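Local coordinates for protein aminopeptidase C (Lactobacillus rhamnosus, PDB 4K7C) that probably removes amino acids from the N-termini of peptides, as a papain-like cysteine aminopeptidase of the bleomycin hydrolase type that assembles as a hexamer, at residues 92-102 with 152-163. Residues are numbered along the deposited sequence; the frame is centred on the assembly and turned at random.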
loop_
_atom_site.group_PDB
_atom_site.type_symbol
_atom_site.label_atom_id
_atom_site.label_comp_id
_atom_site.label_asym_id
_atom_site.label_seq_id
_atom_site.Cartn_x
_atom_site.Cartn_y
_atom_site.Cartn_z
ATOM N N PHE A 92 -19.263 -7.534 -24.323
ATOM C CA PHE A 92 -18.551 -7.028 -25.503
ATOM C C PHE A 92 -18.404 -5.494 -25.414
ATOM O O PHE A 92 -19.320 -4.797 -24.908
ATOM C CB PHE A 92 -19.334 -7.337 -26.754
ATOM C CG PHE A 92 -18.658 -6.796 -27.996
ATOM C CD1 PHE A 92 -17.508 -7.382 -28.501
ATOM C CD2 PHE A 92 -19.178 -5.678 -28.625
ATOM C CE1 PHE A 92 -16.889 -6.884 -29.666
ATOM C CE2 PHE A 92 -18.560 -5.199 -29.787
ATOM C CZ PHE A 92 -17.403 -5.762 -30.262
ATOM N N GLU A 93 -17.235 -4.967 -25.785
ATOM C CA GLU A 93 -17.056 -3.512 -25.809
ATOM C C GLU A 93 -16.614 -2.986 -27.198
ATOM O O GLU A 93 -15.844 -3.626 -27.876
ATOM C CB GLU A 93 -15.988 -3.017 -24.820
ATOM C CG GLU A 93 -16.354 -2.611 -23.435
ATOM C CD GLU A 93 -15.128 -2.055 -22.666
ATOM O OE1 GLU A 93 -14.246 -2.878 -22.380
ATOM O OE2 GLU A 93 -14.975 -0.802 -22.484
ATOM N N LEU A 94 -17.156 -1.820 -27.553
ATOM C CA LEU A 94 -16.701 -1.063 -28.713
ATOM C C LEU A 94 -15.584 -0.135 -28.317
ATOM O O LEU A 94 -15.514 0.282 -27.108
ATOM C CB LEU A 94 -17.874 -0.276 -29.294
ATOM C CG LEU A 94 -19.046 -1.133 -29.803
ATOM C CD1 LEU A 94 -20.421 -0.398 -29.918
ATOM C CD2 LEU A 94 -18.654 -1.820 -31.122
ATOM N N SER A 95 -14.779 0.276 -29.300
ATOM C CA SER A 95 -13.654 1.152 -29.050
ATOM C C SER A 95 -14.088 2.598 -28.787
ATOM O O SER A 95 -14.462 3.321 -29.688
ATOM C CB SER A 95 -12.700 1.140 -30.224
ATOM O OG SER A 95 -11.626 1.963 -30.082
ATOM N N GLN A 96 -13.923 3.025 -27.539
ATOM C CA GLN A 96 -14.090 4.473 -27.252
ATOM C C GLN A 96 -12.949 5.351 -27.727
ATOM O O GLN A 96 -13.145 6.521 -27.858
ATOM C CB GLN A 96 -14.335 4.662 -25.745
ATOM C CG GLN A 96 -15.359 3.706 -25.197
ATOM C CD GLN A 96 -14.806 2.456 -24.633
ATOM O OE1 GLN A 96 -13.629 2.104 -24.822
ATOM N NE2 GLN A 96 -15.712 1.660 -23.992
ATOM N N ASN A 97 -11.760 4.790 -27.976
ATOM C CA ASN A 97 -10.654 5.512 -28.498
ATOM C C ASN A 97 -10.958 5.886 -29.993
ATOM O O ASN A 97 -10.614 6.975 -30.395
ATOM C CB ASN A 97 -9.398 4.751 -28.388
ATOM C CG ASN A 97 -8.182 5.597 -28.665
ATOM O OD1 ASN A 97 -8.226 6.848 -28.585
ATOM N ND2 ASN A 97 -7.081 4.960 -28.909
ATOM N N TYR A 98 -11.601 4.986 -30.722
ATOM C CA TYR A 98 -11.974 5.201 -32.131
ATOM C C TYR A 98 -12.789 6.481 -32.273
ATOM O O TYR A 98 -12.418 7.346 -33.065
ATOM C CB TYR A 98 -12.666 3.951 -32.742
ATOM C CG TYR A 98 -12.863 4.045 -34.246
ATOM C CD1 TYR A 98 -11.833 3.794 -35.160
ATOM C CD2 TYR A 98 -14.080 4.445 -34.739
ATOM C CE1 TYR A 98 -12.053 3.896 -36.539
ATOM C CE2 TYR A 98 -14.279 4.611 -36.119
ATOM C CZ TYR A 98 -13.284 4.277 -36.984
ATOM O OH TYR A 98 -13.517 4.386 -38.392
ATOM N N THR A 99 -13.848 6.622 -31.457
ATOM C CA THR A 99 -14.683 7.813 -31.511
ATOM C C THR A 99 -13.930 8.998 -31.007
ATOM O O THR A 99 -14.101 10.106 -31.511
ATOM C CB THR A 99 -16.001 7.649 -30.707
ATOM O OG1 THR A 99 -15.712 6.963 -29.456
ATOM C CG2 THR A 99 -16.990 6.843 -31.468
ATOM N N PHE A 100 -12.955 8.776 -30.099
ATOM C CA PHE A 100 -12.212 9.885 -29.493
ATOM C C PHE A 100 -11.286 10.492 -30.544
ATOM O O PHE A 100 -11.113 11.748 -30.686
ATOM C CB PHE A 100 -11.382 9.378 -28.321
ATOM C CG PHE A 100 -10.865 10.456 -27.365
ATOM C CD1 PHE A 100 -11.662 11.488 -26.896
ATOM C CD2 PHE A 100 -9.573 10.350 -26.835
ATOM C CE1 PHE A 100 -11.204 12.376 -25.975
ATOM C CE2 PHE A 100 -9.083 11.249 -25.885
ATOM C CZ PHE A 100 -9.910 12.262 -25.444
ATOM N N PHE A 101 -10.647 9.626 -31.294
ATOM C CA PHE A 101 -9.775 10.104 -32.370
ATOM C C PHE A 101 -10.503 11.069 -33.363
ATOM O O PHE A 101 -10.059 12.166 -33.590
ATOM C CB PHE A 101 -9.107 8.880 -33.093
ATOM C CG PHE A 101 -8.110 9.296 -34.198
ATOM C CD1 PHE A 101 -6.742 9.232 -34.039
ATOM C CD2 PHE A 101 -8.599 9.794 -35.393
ATOM C CE1 PHE A 101 -5.892 9.612 -35.078
ATOM C CE2 PHE A 101 -7.758 10.205 -36.402
ATOM C CZ PHE A 101 -6.411 10.170 -36.228
ATOM N N TRP A 102 -11.606 10.583 -33.957
ATOM C CA TRP A 102 -12.352 11.280 -34.985
ATOM C C TRP A 102 -13.045 12.508 -34.415
ATOM O O TRP A 102 -13.055 13.563 -35.044
ATOM C CB TRP A 102 -13.322 10.344 -35.628
ATOM C CG TRP A 102 -12.629 9.288 -36.434
ATOM C CD1 TRP A 102 -12.730 7.933 -36.300
ATOM C CD2 TRP A 102 -11.726 9.513 -37.522
ATOM N NE1 TRP A 102 -11.949 7.309 -37.249
ATOM C CE2 TRP A 102 -11.328 8.255 -38.003
ATOM C CE3 TRP A 102 -11.227 10.645 -38.137
ATOM C CZ2 TRP A 102 -10.423 8.095 -39.121
ATOM C CZ3 TRP A 102 -10.313 10.509 -39.207
ATOM C CH2 TRP A 102 -9.911 9.252 -39.678
ATOM N N TYR A 152 -17.790 7.641 -39.874
ATOM C CA TYR A 152 -16.635 6.778 -39.600
ATOM C C TYR A 152 -16.827 5.359 -39.135
ATOM O O TYR A 152 -15.877 4.534 -39.091
ATOM C CB TYR A 152 -15.704 7.478 -38.630
ATOM C CG TYR A 152 -15.104 8.760 -39.151
ATOM C CD1 TYR A 152 -14.101 8.730 -40.131
ATOM C CD2 TYR A 152 -15.445 10.002 -38.616
ATOM C CE1 TYR A 152 -13.503 9.913 -40.619
ATOM C CE2 TYR A 152 -14.836 11.188 -39.062
ATOM C CZ TYR A 152 -13.902 11.175 -40.093
ATOM O OH TYR A 152 -13.302 12.313 -40.568
ATOM N N GLY A 153 -18.048 5.057 -38.802
ATOM C CA GLY A 153 -18.445 3.777 -38.240
ATOM C C GLY A 153 -17.887 3.507 -36.876
ATOM O O GLY A 153 -17.758 4.444 -36.100
ATOM N N ILE A 154 -17.645 2.263 -36.561
ATOM C CA ILE A 154 -17.172 1.897 -35.236
ATOM C C ILE A 154 -16.416 0.585 -35.371
ATOM O O ILE A 154 -16.563 -0.166 -36.352
ATOM C CB ILE A 154 -18.344 1.863 -34.174
ATOM C CG1 ILE A 154 -17.823 1.962 -32.701
ATOM C CG2 ILE A 154 -19.266 0.648 -34.337
ATOM C CD1 ILE A 154 -16.899 3.143 -32.410
ATOM N N VAL A 155 -15.611 0.295 -34.368
ATOM C CA VAL A 155 -14.859 -0.936 -34.257
ATOM C C VAL A 155 -14.929 -1.549 -32.832
ATOM O O VAL A 155 -15.152 -0.813 -31.850
ATOM C CB VAL A 155 -13.384 -0.758 -34.697
ATOM C CG1 VAL A 155 -13.308 -0.186 -36.099
ATOM C CG2 VAL A 155 -12.562 0.074 -33.718
ATOM N N PRO A 156 -14.720 -2.858 -32.733
ATOM C CA PRO A 156 -14.485 -3.471 -31.425
ATOM C C PRO A 156 -13.347 -2.773 -30.693
ATOM O O PRO A 156 -12.367 -2.341 -31.243
ATOM C CB PRO A 156 -14.064 -4.879 -31.785
ATOM C CG PRO A 156 -14.715 -5.144 -33.102
ATOM C CD PRO A 156 -14.450 -3.856 -33.809
ATOM N N LYS A 157 -13.460 -2.761 -29.381
ATOM C CA LYS A 157 -12.409 -2.272 -28.529
ATOM C C LYS A 157 -11.051 -2.924 -28.785
ATOM O O LYS A 157 -10.042 -2.247 -28.858
ATOM C CB LYS A 157 -12.853 -2.372 -27.034
ATOM C CG LYS A 157 -11.908 -1.538 -26.118
ATOM C CD LYS A 157 -12.152 -1.866 -24.671
ATOM C CE LYS A 157 -11.303 -1.066 -23.762
ATOM N NZ LYS A 157 -11.636 0.367 -24.079
ATOM N N SER A 158 -11.011 -4.230 -28.953
ATOM C CA SER A 158 -9.770 -4.941 -29.246
ATOM C C SER A 158 -9.073 -4.473 -30.485
ATOM O O SER A 158 -7.909 -4.665 -30.602
ATOM C CB SER A 158 -10.007 -6.458 -29.377
ATOM O OG SER A 158 -10.849 -6.738 -30.482
ATOM N N VAL A 159 -9.811 -3.818 -31.395
ATOM C CA VAL A 159 -9.275 -3.416 -32.687
ATOM C C VAL A 159 -8.659 -2.019 -32.687
ATOM O O VAL A 159 -7.754 -1.730 -33.518
ATOM C CB VAL A 159 -10.404 -3.547 -33.753
ATOM C CG1 VAL A 159 -9.979 -2.972 -35.092
ATOM C CG2 VAL A 159 -10.766 -5.014 -33.959
HETATM N N MSE A 160 -9.088 -1.171 -31.768
HETATM C CA MSE A 160 -8.459 0.115 -31.500
HETATM C C MSE A 160 -8.433 0.327 -29.961
HETATM O O MSE A 160 -9.329 0.980 -29.397
HETATM C CB MSE A 160 -9.076 1.341 -32.124
HETATM C CG MSE A 160 -8.015 2.376 -32.065
HETATM SE SE MSE A 160 -8.589 4.033 -32.997
HETATM C CE MSE A 160 -6.944 5.063 -32.952
ATOM N N PRO A 161 -7.470 -0.316 -29.316
ATOM C CA PRO A 161 -7.350 -0.253 -27.867
ATOM C C PRO A 161 -7.018 1.140 -27.336
ATOM O O PRO A 161 -6.545 2.074 -28.084
ATOM C CB PRO A 161 -6.178 -1.207 -27.554
ATOM C CG PRO A 161 -5.867 -1.962 -28.768
ATOM C CD PRO A 161 -6.415 -1.138 -29.917
ATOM N N GLU A 162 -7.216 1.293 -26.045
ATOM C CA GLU A 162 -6.752 2.474 -25.356
ATOM C C GLU A 162 -5.219 2.674 -25.444
ATOM O O GLU A 162 -4.406 1.736 -25.512
ATOM C CB GLU A 162 -7.197 2.463 -23.839
ATOM C CG GLU A 162 -8.707 2.400 -23.700
ATOM C CD GLU A 162 -9.314 3.756 -23.982
ATOM O OE1 GLU A 162 -8.856 4.724 -23.319
ATOM O OE2 GLU A 162 -10.233 3.827 -24.849
ATOM N N THR A 163 -4.851 3.929 -25.352
ATOM C CA THR A 163 -3.481 4.374 -25.187
ATOM C C THR A 163 -3.362 5.202 -23.874
ATOM O O THR A 163 -4.316 5.343 -23.127
ATOM C CB THR A 163 -3.046 5.246 -26.338
ATOM O OG1 THR A 163 -3.775 6.462 -26.269
ATOM C CG2 THR A 163 -3.246 4.526 -27.764
HETATM O O HOH W 1 -13.491 -5.846 -28.329
HETATM O O HOH W 2 -10.800 2.052 -26.865
#
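The indole of Trp102 lies between two aromatic rings: Tyr152 stacks on one face, its ring centroid 3.8 Å from that of the five-membered ring and the planes only 7° apart, while Phe101 CD2 sits over the other. Tyr98 receives Val155 CG1 over one face and Trp102 NE1 over the opposite one, and at its edge selenium SE of selenomethionine Met160 makes a Met-aromatic contact. In the papain-like fold of the peptidase C1-like family, these groups join the N-terminal end of helix 96-117 to the loop after helix 142-152. With CG anti to the backbone N (chi1 -171°), Tyr98 OH donates a very short hydrogen bond, 2.5 Å, to Tyr152 O, which lies in the plane of the ring. The unbranched, extended chain of Met160 brings SE 3.7 Å from Tyr98 CA, while Ile154 CD1 touches both Tyr98 CD2 and Thr99 CG2. A single beta bridge pairs Leu94 with Pro156; beside it Lys157 N donates to Glu93 O and Ser95 N to Val155 O, both nearly straight. Lys157 lays its aliphatic chain alongside Glu93, then bends at chi4 (58°) to bring NZ 2.7 Å from Gln96 OE1; long salt bridges tie NZ to Glu93 and Glu162, and Glu162 is also paired with Arg69. Small Ser95 suits the N-cap: its OG accepts from Tyr98 N at 3.1 Å and donates in the carbonyl plane, on a lone pair of Met160 O, at 2.6 Å.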